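Local structure of beta-n-acetylhexosaminidase (Streptococcus pneumoniae, 4AZC) at residues 13-18 with 40-45; 35-40 with 344-349; 279-284 with 292-297; 283-288 with 330-335. The protein probably removes terminal N-acetylhexosamine from glycans, as a family 20 glycoside hydrolase, and here binds a bicyclic sugar-thiazole ligand. All blocks are in the same frame, centred on the assembly; numbering follows the deposited sequence. Where two conformers were deposited one is given.

Contact 1: 13-18 with 40-45; sequences ISIDAG and SDVHLL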
loop_
_atom_site.group_PDB
_atom_site.type_symbol
_atom_site.label_atom_id
_atom_site.label_comp_id
_atom_site.label_asym_id
_atom_site.label_seq_id
_atom_site.Cartn_x
_atom_site.Cartn_y
_atom_site.Cartn_z
ATOM N N ILE B 13 3.123 -3.757 -5.250
ATOM C CA ILE B 13 2.233 -3.054 -6.164
ATOM C C ILE B 13 1.217 -2.283 -5.325
ATOM O O ILE B 13 0.553 -2.854 -4.453
ATOM C CB ILE B 13 1.533 -4.010 -7.195
ATOM C CG1 ILE B 13 0.602 -3.229 -8.127
ATOM C CG2 ILE B 13 0.750 -5.134 -6.492
ATOM C CD1 ILE B 13 1.312 -2.204 -8.983
ATOM N N SER B 14 1.133 -0.977 -5.563
ATOM C CA SER B 14 0.177 -0.112 -4.869
ATOM C C SER B 14 -1.042 0.184 -5.739
ATOM O O SER B 14 -0.900 0.488 -6.928
ATOM C CB SER B 14 0.831 1.199 -4.456
ATOM O OG SER B 14 -0.108 2.005 -3.772
ATOM N N ILE B 15 -2.230 0.119 -5.128
ATOM C CA ILE B 15 -3.500 0.337 -5.828
ATOM C C ILE B 15 -4.337 1.373 -5.078
ATOM O O ILE B 15 -4.641 1.198 -3.890
ATOM C CB ILE B 15 -4.334 -0.989 -5.945
ATOM C CG1 ILE B 15 -3.513 -2.121 -6.580
ATOM C CG2 ILE B 15 -5.670 -0.755 -6.676
ATOM C CD1 ILE B 15 -3.258 -2.000 -8.098
ATOM N N ASP B 16 -4.721 2.431 -5.783
ATOM C CA ASP B 16 -5.581 3.477 -5.229
ATOM C C ASP B 16 -7.048 3.059 -5.244
ATOM O O ASP B 16 -7.812 3.462 -6.142
ATOM C CB ASP B 16 -5.387 4.770 -6.035
ATOM C CG ASP B 16 -6.029 5.991 -5.388
ATOM O OD1 ASP B 16 -6.600 5.897 -4.271
ATOM O OD2 ASP B 16 -5.953 7.075 -6.016
ATOM N N ALA B 17 -7.452 2.262 -4.255
ATOM C CA ALA B 17 -8.858 1.892 -4.114
ATOM C C ALA B 17 -9.553 2.750 -3.055
ATOM O O ALA B 17 -10.550 2.343 -2.468
ATOM C CB ALA B 17 -9.000 0.408 -3.791
ATOM N N GLY B 18 -8.994 3.926 -2.799
ATOM C CA GLY B 18 -9.637 4.931 -1.959
ATOM C C GLY B 18 -10.377 5.922 -2.842
ATOM O O GLY B 18 -11.545 6.230 -2.596
ATOM N N SER B 40 6.002 -9.333 -3.454
ATOM C CA SER B 40 5.790 -9.801 -2.083
ATOM C C SER B 40 4.541 -9.212 -1.400
ATOM O O SER B 40 3.980 -9.834 -0.492
ATOM C CB SER B 40 7.024 -9.502 -1.227
ATOM O OG SER B 40 7.174 -8.101 -1.084
ATOM N N ASP B 41 4.137 -8.003 -1.797
ATOM C CA ASP B 41 2.964 -7.353 -1.202
ATOM C C ASP B 41 2.097 -6.588 -2.196
ATOM O O ASP B 41 2.554 -6.176 -3.260
ATOM C CB ASP B 41 3.369 -6.388 -0.084
ATOM C CG ASP B 41 4.361 -6.985 0.875
ATOM O OD1 ASP B 41 5.575 -6.916 0.595
ATOM O OD2 ASP B 41 3.920 -7.537 1.901
ATOM N N VAL B 42 0.839 -6.408 -1.818
ATOM C CA VAL B 42 -0.066 -5.476 -2.470
ATOM C C VAL B 42 -0.389 -4.423 -1.417
ATOM O O VAL B 42 -0.896 -4.746 -0.339
ATOM C CB VAL B 42 -1.380 -6.145 -2.934
ATOM C CG1 VAL B 42 -2.418 -5.072 -3.396
ATOM C CG2 VAL B 42 -1.115 -7.148 -4.039
ATOM N N HIS B 43 -0.033 -3.182 -1.726
ATOM C CA HIS B 43 -0.351 -2.033 -0.904
ATOM C C HIS B 43 -1.685 -1.485 -1.409
ATOM O O HIS B 43 -1.800 -1.092 -2.574
ATOM C CB HIS B 43 0.760 -1.000 -1.036
ATOM C CG HIS B 43 0.488 0.310 -0.354
ATOM N ND1 HIS B 43 -0.062 1.391 -1.013
ATOM C CD2 HIS B 43 0.751 0.731 0.905
ATOM C CE1 HIS B 43 -0.144 2.416 -0.183
ATOM N NE2 HIS B 43 0.341 2.042 0.988
ATOM N N LEU B 44 -2.683 -1.487 -0.530
ATOM C CA LEU B 44 -4.038 -1.131 -0.899
ATOM C C LEU B 44 -4.539 0.109 -0.155
ATOM O O LEU B 44 -4.867 0.040 1.040
ATOM C CB LEU B 44 -4.974 -2.331 -0.653
ATOM C CG LEU B 44 -6.443 -2.183 -1.074
ATOM C CD1 LEU B 44 -6.549 -1.994 -2.578
ATOM C CD2 LEU B 44 -7.285 -3.367 -0.615
ATOM N N LEU B 45 -4.593 1.249 -0.851
ATOM C CA LEU B 45 -5.213 2.444 -0.261
ATOM C C LEU B 45 -6.720 2.240 -0.169
ATOM O O LEU B 45 -7.371 1.931 -1.171
ATOM C CB LEU B 45 -4.878 3.715 -1.043
ATOM C CG LEU B 45 -3.393 4.085 -1.100
ATOM C CD1 LEU B 45 -2.806 3.746 -2.482
ATOM C CD2 LEU B 45 -3.205 5.561 -0.771
#

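Contact 2: 35-40 with 344-349; sequences SELGYS and ELMTAF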
loop_
_atom_site.group_PDB
_atom_site.type_symbol
_atom_site.label_atom_id
_atom_site.label_comp_id
_atom_site.label_asym_id
_atom_site.label_seq_id
_atom_site.Cartn_x
_atom_site.Cartn_y
_atom_site.Cartn_z
ATOM N N SER B 35 1.542 -12.456 -7.234
ATOM C CA SER B 35 2.149 -13.726 -6.811
ATOM C C SER B 35 2.928 -14.360 -7.944
ATOM O O SER B 35 4.071 -14.777 -7.761
ATOM C CB SER B 35 1.088 -14.712 -6.328
ATOM O OG SER B 35 1.718 -15.854 -5.769
ATOM N N GLU B 36 2.311 -14.412 -9.117
ATOM C CA GLU B 36 2.934 -15.007 -10.290
ATOM C C GLU B 36 4.181 -14.269 -10.737
ATOM O O GLU B 36 5.168 -14.898 -11.133
ATOM C CB GLU B 36 1.930 -15.067 -11.437
ATOM C CG GLU B 36 0.817 -16.081 -11.184
ATOM C CD GLU B 36 -0.060 -16.332 -12.402
ATOM O OE1 GLU B 36 -0.098 -15.459 -13.308
ATOM O OE2 GLU B 36 -0.715 -17.406 -12.436
ATOM N N LEU B 37 4.137 -12.940 -10.675
ATOM C CA LEU B 37 5.244 -12.118 -11.153
ATOM C C LEU B 37 6.392 -12.015 -10.157
ATOM O O LEU B 37 7.475 -11.564 -10.517
ATOM C CB LEU B 37 4.762 -10.722 -11.552
ATOM C CG LEU B 37 3.885 -10.573 -12.797
ATOM C CD1 LEU B 37 3.462 -9.137 -12.898
ATOM C CD2 LEU B 37 4.581 -11.032 -14.113
ATOM N N GLY B 38 6.164 -12.440 -8.913
ATOM C CA GLY B 38 7.236 -12.485 -7.915
ATOM C C GLY B 38 7.269 -11.335 -6.931
ATOM O O GLY B 38 8.268 -11.140 -6.237
ATOM N N TYR B 39 6.176 -10.572 -6.874
ATOM C CA TYR B 39 5.985 -9.510 -5.882
ATOM C C TYR B 39 5.833 -10.140 -4.507
ATOM O O TYR B 39 5.547 -11.338 -4.404
ATOM C CB TYR B 39 4.723 -8.687 -6.210
ATOM C CG TYR B 39 4.910 -7.739 -7.371
ATOM C CD1 TYR B 39 4.799 -8.186 -8.691
ATOM C CD2 TYR B 39 5.237 -6.392 -7.146
ATOM C CE1 TYR B 39 5.004 -7.316 -9.770
ATOM C CE2 TYR B 39 5.437 -5.510 -8.212
ATOM C CZ TYR B 39 5.316 -5.978 -9.518
ATOM O OH TYR B 39 5.515 -5.107 -10.557
ATOM N N SER B 40 6.002 -9.333 -3.454
ATOM C CA SER B 40 5.790 -9.801 -2.083
ATOM C C SER B 40 4.541 -9.212 -1.400
ATOM O O SER B 40 3.980 -9.834 -0.492
ATOM C CB SER B 40 7.024 -9.502 -1.227
ATOM O OG SER B 40 7.174 -8.101 -1.084
ATOM N N GLU B 344 0.597 -5.117 -17.526
ATOM C CA GLU B 344 1.760 -4.828 -18.371
ATOM C C GLU B 344 2.848 -4.092 -17.579
ATOM O O GLU B 344 4.030 -4.461 -17.630
ATOM C CB GLU B 344 1.369 -4.022 -19.624
ATOM C CG GLU B 344 2.488 -3.963 -20.665
ATOM C CD GLU B 344 2.175 -3.068 -21.854
ATOM O OE1 GLU B 344 1.051 -2.541 -21.949
ATOM O OE2 GLU B 344 3.069 -2.886 -22.702
ATOM N N LEU B 345 2.451 -3.055 -16.850
ATOM C CA LEU B 345 3.406 -2.304 -16.030
ATOM C C LEU B 345 3.992 -3.156 -14.884
ATOM O O LEU B 345 5.189 -3.098 -14.617
ATOM C CB LEU B 345 2.755 -1.021 -15.503
ATOM C CG LEU B 345 3.558 -0.085 -14.602
ATOM C CD1 LEU B 345 4.846 0.378 -15.259
ATOM C CD2 LEU B 345 2.710 1.106 -14.209
ATOM N N MET B 346 3.148 -3.945 -14.221
ATOM C CA MET B 346 3.613 -4.895 -13.199
ATOM C C MET B 346 4.663 -5.860 -13.750
ATOM O O MET B 346 5.706 -6.089 -13.116
ATOM C CB MET B 346 2.441 -5.677 -12.621
ATOM C CG MET B 346 1.549 -4.852 -11.702
ATOM S SD MET B 346 0.135 -5.794 -11.146
ATOM C CE MET B 346 0.893 -6.956 -10.029
ATOM N N THR B 347 4.376 -6.401 -14.934
ATOM C CA THR B 347 5.244 -7.364 -15.618
ATOM C C THR B 347 6.589 -6.739 -15.987
ATOM O O THR B 347 7.646 -7.359 -15.793
ATOM C CB THR B 347 4.539 -7.950 -16.882
ATOM O OG1 THR B 347 3.270 -8.502 -16.507
ATOM C CG2 THR B 347 5.384 -9.040 -17.542
ATOM N N ALA B 348 6.551 -5.506 -16.489
ATOM C CA ALA B 348 7.772 -4.790 -16.889
ATOM C C ALA B 348 8.714 -4.587 -15.711
ATOM O O ALA B 348 9.916 -4.838 -15.810
ATOM C CB ALA B 348 7.425 -3.452 -17.540
ATOM N N PHE B 349 8.157 -4.138 -14.592
ATOM C CA PHE B 349 8.934 -3.942 -13.370
ATOM C C PHE B 349 9.619 -5.241 -12.919
ATOM O O PHE B 349 10.813 -5.240 -12.590
ATOM C CB PHE B 349 8.041 -3.351 -12.272
ATOM C CG PHE B 349 8.798 -2.760 -11.115
ATOM C CD1 PHE B 349 9.954 -2.007 -11.322
ATOM C CD2 PHE B 349 8.332 -2.932 -9.807
ATOM C CE1 PHE B 349 10.643 -1.446 -10.237
ATOM C CE2 PHE B 349 9.017 -2.385 -8.724
ATOM C CZ PHE B 349 10.169 -1.634 -8.935
#

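Contact 3: 279-284 with 292-297; sequences WYYILG and GFLKKA. With NGW ((2S,3aR,5R,6S,7R,7aR)-5-(hydroxymethyl)-2-methyl-2,3a,5,6,7,7a-hexahydro-1H-pyrano[3,2-d][1,3]thiazole-6,7-diol), chain K.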
loop_
_atom_site.group_PDB
_atom_site.type_symbol
_atom_site.label_atom_id
_atom_site.label_comp_id
_atom_site.label_asym_id
_atom_site.label_seq_id
_atom_site.Cartn_x
_atom_site.Cartn_y
_atom_site.Cartn_z
ATOM N N TRP B 279 7.791 5.509 -11.516
ATOM C CA TRP B 279 7.033 4.309 -11.872
ATOM C C TRP B 279 5.518 4.485 -11.828
ATOM O O TRP B 279 4.780 3.532 -12.091
ATOM C CB TRP B 279 7.452 3.134 -10.988
ATOM C CG TRP B 279 8.950 2.823 -11.045
ATOM C CD1 TRP B 279 9.741 2.739 -12.165
ATOM C CD2 TRP B 279 9.798 2.510 -9.933
ATOM N NE1 TRP B 279 11.029 2.413 -11.811
ATOM C CE2 TRP B 279 11.090 2.263 -10.447
ATOM C CE3 TRP B 279 9.590 2.416 -8.548
ATOM C CZ2 TRP B 279 12.173 1.946 -9.626
ATOM C CZ3 TRP B 279 10.667 2.099 -7.731
ATOM C CH2 TRP B 279 11.940 1.858 -8.275
ATOM N N TYR B 280 5.062 5.696 -11.509
ATOM C CA TYR B 280 3.627 5.993 -11.385
ATOM C C TYR B 280 2.847 5.830 -12.664
ATOM O O TYR B 280 3.280 6.258 -13.725
ATOM C CB TYR B 280 3.399 7.447 -10.931
ATOM C CG TYR B 280 3.613 7.674 -9.469
ATOM C CD1 TYR B 280 4.139 6.663 -8.653
ATOM C CD2 TYR B 280 3.341 8.910 -8.898
ATOM C CE1 TYR B 280 4.355 6.871 -7.301
ATOM C CE2 TYR B 280 3.557 9.121 -7.532
ATOM C CZ TYR B 280 4.068 8.093 -6.747
ATOM O OH TYR B 280 4.288 8.282 -5.400
ATOM N N TYR B 281 1.659 5.257 -12.533
ATOM C CA TYR B 281 0.662 5.321 -13.585
ATOM C C TYR B 281 -0.670 5.777 -12.997
ATOM O O TYR B 281 -1.171 5.186 -12.043
ATOM C CB TYR B 281 0.514 3.982 -14.310
ATOM C CG TYR B 281 -0.635 3.988 -15.299
ATOM C CD1 TYR B 281 -0.728 4.981 -16.283
ATOM C CD2 TYR B 281 -1.632 3.009 -15.248
ATOM C CE1 TYR B 281 -1.782 5.008 -17.185
ATOM C CE2 TYR B 281 -2.702 3.024 -16.155
ATOM C CZ TYR B 281 -2.762 4.024 -17.116
ATOM O OH TYR B 281 -3.795 4.044 -18.015
ATOM N N ILE B 282 -1.213 6.843 -13.579
ATOM C CA ILE B 282 -2.485 7.428 -13.172
ATOM C C ILE B 282 -3.498 6.976 -14.209
ATOM O O ILE B 282 -3.322 7.232 -15.404
ATOM C CB ILE B 282 -2.423 8.987 -13.144
ATOM C CG1 ILE B 282 -1.604 9.489 -11.953
ATOM C CG2 ILE B 282 -3.838 9.614 -13.103
ATOM C CD1 ILE B 282 -0.142 9.723 -12.252
ATOM N N LEU B 283 -4.550 6.299 -13.759
ATOM C CA LEU B 283 -5.537 5.748 -14.684
ATOM C C LEU B 283 -5.981 6.778 -15.723
ATOM O O LEU B 283 -6.386 7.886 -15.373
ATOM C CB LEU B 283 -6.741 5.166 -13.930
ATOM C CG LEU B 283 -6.484 4.100 -12.861
ATOM C CD1 LEU B 283 -7.804 3.567 -12.330
ATOM C CD2 LEU B 283 -5.602 2.964 -13.376
ATOM N N GLY B 284 -5.866 6.406 -16.998
ATOM C CA GLY B 284 -6.321 7.238 -18.118
ATOM C C GLY B 284 -5.406 8.380 -18.521
ATOM O O GLY B 284 -5.734 9.137 -19.433
ATOM N N GLY B 292 2.379 10.993 -15.104
ATOM C CA GLY B 292 2.398 9.519 -15.058
ATOM C C GLY B 292 1.544 8.768 -16.069
ATOM O O GLY B 292 0.551 8.131 -15.698
ATOM N N PHE B 293 1.923 8.828 -17.345
ATOM C CA PHE B 293 1.239 8.037 -18.370
ATOM C C PHE B 293 1.913 6.666 -18.554
ATOM O O PHE B 293 3.089 6.489 -18.206
ATOM C CB PHE B 293 1.058 8.811 -19.695
ATOM C CG PHE B 293 2.344 9.336 -20.301
ATOM C CD1 PHE B 293 2.822 10.603 -19.974
ATOM C CD2 PHE B 293 3.053 8.579 -21.227
ATOM C CE1 PHE B 293 4.003 11.097 -20.543
ATOM C CE2 PHE B 293 4.238 9.064 -21.806
ATOM C CZ PHE B 293 4.711 10.329 -21.457
ATOM N N LEU B 294 1.171 5.694 -19.080
ATOM C CA LEU B 294 1.622 4.298 -19.018
ATOM C C LEU B 294 2.959 4.073 -19.722
ATOM O O LEU B 294 3.833 3.380 -19.209
ATOM C CB LEU B 294 0.554 3.335 -19.552
ATOM C CG LEU B 294 0.864 1.828 -19.510
ATOM C CD1 LEU B 294 0.894 1.285 -18.075
ATOM C CD2 LEU B 294 -0.129 1.055 -20.369
ATOM N N LYS B 295 3.120 4.689 -20.884
ATOM C CA LYS B 295 4.332 4.521 -21.669
ATOM C C LYS B 295 5.568 5.014 -20.909
ATOM O O LYS B 295 6.607 4.356 -20.922
ATOM C CB LYS B 295 4.176 5.205 -23.028
ATOM C CG LYS B 295 5.191 4.767 -24.076
ATOM C CD LYS B 295 4.753 5.243 -25.484
ATOM C CE LYS B 295 5.947 5.405 -26.422
ATOM N NZ LYS B 295 6.770 6.573 -26.001
ATOM N N LYS B 296 5.448 6.147 -20.225
ATOM C CA LYS B 296 6.530 6.660 -19.387
ATOM C C LYS B 296 6.847 5.736 -18.200
ATOM O O LYS B 296 8.011 5.456 -17.930
ATOM C CB LYS B 296 6.191 8.064 -18.882
ATOM C CG LYS B 296 7.287 8.700 -18.051
ATOM C CD LYS B 296 7.341 10.209 -18.290
ATOM C CE LYS B 296 6.322 10.942 -17.469
ATOM N NZ LYS B 296 6.138 12.331 -17.957
ATOM N N ALA B 297 5.813 5.281 -17.497
ATOM C CA ALA B 297 5.986 4.356 -16.367
ATOM C C ALA B 297 6.705 3.062 -16.786
ATOM O O ALA B 297 7.714 2.686 -16.174
ATOM C CB ALA B 297 4.643 4.043 -15.716
HETATM O O4 NGW K . -2.475 10.243 -6.786
HETATM C C4 NGW K . -1.406 11.097 -6.408
HETATM C C3 NGW K . -1.144 10.958 -4.914
HETATM C C5 NGW K . -0.150 10.693 -7.186
HETATM O O3 NGW K . -2.336 11.279 -4.188
HETATM C C2 NGW K . 0.036 11.874 -4.499
HETATM N N2 NGW K . 0.516 11.560 -3.131
HETATM C C1 NGW K . 1.265 11.684 -5.424
HETATM C C7 NGW K . 1.150 10.228 -3.129
HETATM C C8 NGW K . 2.120 10.135 -1.954
HETATM S S1 NGW K . 2.006 10.147 -4.741
HETATM O O5 NGW K . 0.903 11.617 -6.848
HETATM C C6 NGW K . -0.376 10.753 -8.712
HETATM O O6 NGW K . -0.791 12.071 -9.094
#

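Contact 4: 283-288 with 330-335; sequences LGQKPE and ADRPSA. With NGW ((2S,3aR,5R,6S,7R,7aR)-5-(hydroxymethyl)-2-methyl-2,3a,5,6,7,7a-hexahydro-1H-pyrano[3,2-d][1,3]thiazole-6,7-diol), chain K.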
loop_
_atom_site.group_PDB
_atom_site.type_symbol
_atom_site.label_atom_id
_atom_site.label_comp_id
_atom_site.label_asym_id
_atom_site.label_seq_id
_atom_site.Cartn_x
_atom_site.Cartn_y
_atom_site.Cartn_z
ATOM N N LEU B 283 -4.550 6.299 -13.759
ATOM C CA LEU B 283 -5.537 5.748 -14.684
ATOM C C LEU B 283 -5.981 6.778 -15.723
ATOM O O LEU B 283 -6.386 7.886 -15.373
ATOM C CB LEU B 283 -6.741 5.166 -13.930
ATOM C CG LEU B 283 -6.484 4.100 -12.861
ATOM C CD1 LEU B 283 -7.804 3.567 -12.330
ATOM C CD2 LEU B 283 -5.602 2.964 -13.376
ATOM N N GLY B 284 -5.866 6.406 -16.998
ATOM C CA GLY B 284 -6.321 7.238 -18.118
ATOM C C GLY B 284 -5.406 8.380 -18.521
ATOM O O GLY B 284 -5.734 9.137 -19.433
ATOM N N GLN B 285 -4.264 8.518 -17.849
ATOM C CA GLN B 285 -3.295 9.559 -18.199
ATOM C C GLN B 285 -2.663 9.238 -19.544
ATOM O O GLN B 285 -2.208 8.117 -19.775
ATOM C CB GLN B 285 -2.195 9.688 -17.139
ATOM C CG GLN B 285 -1.285 10.910 -17.315
ATOM C CD GLN B 285 -1.780 12.129 -16.554
ATOM O OE1 GLN B 285 -2.768 12.057 -15.829
ATOM N NE2 GLN B 285 -1.087 13.252 -16.706
ATOM N N LYS B 286 -2.630 10.235 -20.418
ATOM C CA LYS B 286 -2.185 10.037 -21.782
ATOM C C LYS B 286 -0.891 10.808 -22.042
ATOM O O LYS B 286 -0.587 11.755 -21.309
ATOM C CB LYS B 286 -3.313 10.411 -22.760
ATOM C CG LYS B 286 -4.548 9.492 -22.655
ATOM C CD LYS B 286 -4.138 8.006 -22.554
ATOM C CE LYS B 286 -5.235 7.039 -23.015
ATOM N NZ LYS B 286 -6.089 6.480 -21.939
ATOM N N PRO B 287 -0.105 10.386 -23.063
ATOM C CA PRO B 287 1.204 11.014 -23.337
ATOM C C PRO B 287 1.175 12.534 -23.433
ATOM O O PRO B 287 2.164 13.190 -23.109
ATOM C CB PRO B 287 1.610 10.405 -24.675
ATOM C CG PRO B 287 0.965 9.047 -24.656
ATOM C CD PRO B 287 -0.340 9.215 -23.931
ATOM N N GLU B 288 0.042 13.086 -23.862
ATOM C CA GLU B 288 -0.112 14.528 -24.050
ATOM C C GLU B 288 -0.362 15.248 -22.721
ATOM O O GLU B 288 -0.053 16.436 -22.585
ATOM C CB GLU B 288 -1.247 14.820 -25.038
ATOM C CG GLU B 288 -1.279 13.892 -26.265
ATOM C CD GLU B 288 -1.924 12.523 -25.986
ATOM O OE1 GLU B 288 -3.059 12.485 -25.451
ATOM O OE2 GLU B 288 -1.297 11.482 -26.307
ATOM N N ALA B 330 -5.513 6.860 -8.991
ATOM C CA ALA B 330 -6.800 7.114 -9.627
ATOM C C ALA B 330 -7.253 8.570 -9.489
ATOM O O ALA B 330 -8.421 8.837 -9.170
ATOM C CB ALA B 330 -7.848 6.146 -9.078
ATOM N N ASP B 331 -6.336 9.503 -9.760
ATOM C CA ASP B 331 -6.584 10.959 -9.598
ATOM C C ASP B 331 -7.936 11.399 -10.174
ATOM O O ASP B 331 -8.648 12.211 -9.572
ATOM C CB ASP B 331 -5.445 11.792 -10.204
ATOM C CG ASP B 331 -4.106 11.580 -9.496
ATOM O OD1 ASP B 331 -3.856 10.483 -8.943
ATOM O OD2 ASP B 331 -3.280 12.517 -9.499
ATOM N N ARG B 332 -8.254 10.845 -11.343
ATOM C CA ARG B 332 -9.560 10.979 -11.962
ATOM C C ARG B 332 -10.254 9.616 -11.818
ATOM O O ARG B 332 -10.076 8.731 -12.651
ATOM C CB ARG B 332 -9.396 11.375 -13.437
ATOM C CG ARG B 332 -8.762 12.757 -13.647
ATOM C CD ARG B 332 -8.279 12.958 -15.081
ATOM N NE ARG B 332 -6.894 12.523 -15.278
ATOM C CZ ARG B 332 -6.533 11.364 -15.823
ATOM N NH1 ARG B 332 -7.445 10.496 -16.240
ATOM N NH2 ARG B 332 -5.253 11.073 -15.957
ATOM N N PRO B 333 -11.033 9.431 -10.733
ATOM C CA PRO B 333 -11.545 8.072 -10.492
ATOM C C PRO B 333 -12.543 7.556 -11.522
ATOM O O PRO B 333 -12.819 6.354 -11.540
ATOM C CB PRO B 333 -12.192 8.170 -9.107
ATOM C CG PRO B 333 -12.508 9.638 -8.934
ATOM C CD PRO B 333 -11.419 10.368 -9.654
ATOM N N SER B 334 -13.084 8.441 -12.365
ATOM C CA SER B 334 -14.023 7.994 -13.403
ATOM C C SER B 334 -13.310 7.341 -14.589
ATOM O O SER B 334 -13.942 6.626 -15.361
ATOM C CB SER B 334 -14.971 9.117 -13.867
ATOM O OG SER B 334 -14.251 10.161 -14.488
ATOM N N ALA B 335 -12.000 7.568 -14.722
ATOM C CA ALA B 335 -11.196 6.900 -15.761
ATOM C C ALA B 335 -11.385 5.377 -15.709
ATOM O O ALA B 335 -11.649 4.818 -14.639
ATOM C CB ALA B 335 -9.728 7.264 -15.620
HETATM O O4 NGW K . -2.475 10.243 -6.786
HETATM C C4 NGW K . -1.406 11.097 -6.408
HETATM C C3 NGW K . -1.144 10.958 -4.914
HETATM C C5 NGW K . -0.150 10.693 -7.186
HETATM O O3 NGW K . -2.336 11.279 -4.188
HETATM C C2 NGW K . 0.036 11.874 -4.499
HETATM N N2 NGW K . 0.516 11.560 -3.131
HETATM C C1 NGW K . 1.265 11.684 -5.424
HETATM C C7 NGW K . 1.150 10.228 -3.129
HETATM C C8 NGW K . 2.120 10.135 -1.954
HETATM S S1 NGW K . 2.006 10.147 -4.741
HETATM O O5 NGW K . 0.903 11.617 -6.848
HETATM C C6 NGW K . -0.376 10.753 -8.712
HETATM O O6 NGW K . -0.791 12.071 -9.094
HETATM O O HOH W 1 -7.457 8.484 -12.913
#

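Contact 1: 13-18 with 40-45
S14 and H43 meet side chain to side chain on one face of a parallel strand pair. S14 OG lies 2.8 Å from H43 ND1, at the edge of the imidazole and near its plane. Either atom could be the donor. Both groups are set anti to their own backbone N (S14 chi1 -179°, H43 chi1 174°), and this brings OG to the ring. L45 CD1 packs beside S14 OG at 3.5 Å. I13 and V42 occupy the other face. They lie side by side, with I13 CG2 3.7 Å from V42 CG2. L44 CD1 reaches A17 CB, in the loop that follows, at 3.6 Å. The backbones are joined in parallel register. H43 N bonds to I13 O and I15 N to H43 O, the latter at 2.9 Å. L45 N then bonds to I15 O. These are the first two strands of the TIM barrel, linked through helix 24-37 as a beta-alpha-beta crossover. The helix covers the I13, I15, V42 and L44 face. H43 NE2 is held by N178 on strand 176-180, so both ring nitrogens are engaged. D16 OD2 forms a salt bridge with R19 of the ligand pocket.

Contact 2: 35-40 with 344-349
The C-terminal end of helix 24-37, closed by a Schellman motif at G38, packs on helix 339-351 through L37 and Y39. Y39 OH donates a hydrogen bond of 2.7 Å to M346 O. It reaches the oxygen in the carbonyl plane, on a lone pair, with a C=O...OH angle of 111°. The phenol therefore comes in from the side of a helical carbonyl. The same hydroxyl lies at the edge of the F349 ring, 3.5 Å from F349 CB. M346 bends at chi3 (71°), which carries its methyl over one face of the Y39 ring, with M346 CE 4.1 Å from Y39 CE1. L37 packs against M346 and T347. Its CD1 sits 3.6 Å from M346 CB and 3.5 Å from T347 N. Its CD2 touches T347 OG1 at 3.7 Å, the two side chains crossing at about a right angle. T347 OG1 is hydrogen-bonded to F343 O, one turn back; its contact with L37 is van der Waals. F357 stands edge-to-face with Y39. G38 has positive phi, which suits glycine, and the chain turns there to send Y39 toward the second helix. These helices follow the first and last strands, side by side around a TIM barrel.

Contact 3: 279-284 with 292-297
Y281 and G292 form the close part of this contact. I282 N donates a nearly straight hydrogen bond of 3.0 Å to G292 O, 171° at the hydrogen and in the carbonyl plane. The same oxygen touches Y281 CD1 at 3.4 Å. G292 has no side chain, and its CA fits 3.8 Å from I282 CD1. A297 CB is also tight, 3.3 Å from Y280 O. L294 CB lies over one face of the Y281 ring, offset toward the rim, in a CH-pi contact 4.1 Å from the centroid. Y281 OH is hydrogen-bonded to E341 OE1. The outer side is looser. F293, at the N-cap position, points away from 279-284, and K295 is exposed. On the pocket side, Y280 OH lies 3.0 Å from S1 of the bound NGW, and I282 CG1 packs on NGW C6 at 3.7 Å. G292 and A297 contact the backbone of both residues. Strand 281-282 and helix 294-303 belong to a beta-alpha-beta unit of the TIM barrel, where Y280 and I282 line the pocket.

Contact 4: 283-288 with 330-335
R332 reaches across to L283 and Q285, and its side chain carries the polar part of this contact. From CB, CG lies anti to the carbonyl carbon; the chain stays extended to CD, then bends at chi3 (-90°), turning the guanidinium toward 283-285. CZ comes 3.5 Å from L283 O. NH1 meets L283 O at 2.9 Å, in a weak bond because the N-H points well off the oxygen (122°). NH1 also lies 3.7 Å from G284 C. NH2 gives a firmer bond to Q285 OE1 at 2.7 Å. That oxygen lies at the guanidinium edge, almost in its plane, while the amide and guanidinium planes stand 36° apart. Q285 NE2 is held by G290 O, which helps fix the amide. R332 was modelled in two conformers, and these bonds, those of one, are somewhat doubtful. Both segments are loops after barrel strands, 281-282 and 321-329, at the ligand end of the TIM barrel. R332 to A335 form a type I beta turn, and A335 CB packs 3.4 Å from L283 O. A water joins the loops from L283 O to both R332 N and R332 O. L283 CD1 also touches A330 CB at 4.2 Å. D331, beside the turn, points its carboxylate at the ligand. NGW O4 donates to D331 OD1 and NGW O6 to D331 OD2, each at 2.6 Å. R19 makes a further bond to the ligand.

How the contacts relate
All four contacts lie in one TIM-barrel domain. Contacts 3 and 4 share L283 and G284, have centres about 8 Å apart, and both touch NGW. I282 CG2 of contact 3 packs 3.5 Å from R332 NH2 of contact 4. Contact 1 meets contact 4 where D16 OD2 lies 3.0 Å from A330 N, a probable hydrogen bond next to the D331 that binds the ligand. Contact 2 is farther from the pocket, with its centre about 21 Å from that of contact 4. It touches contact 1 through I13 CD1 and M346 CG, 3.8 Å apart. It also meets contact 3, where L345 CD2 lies 3.6 Å from Y281 CB.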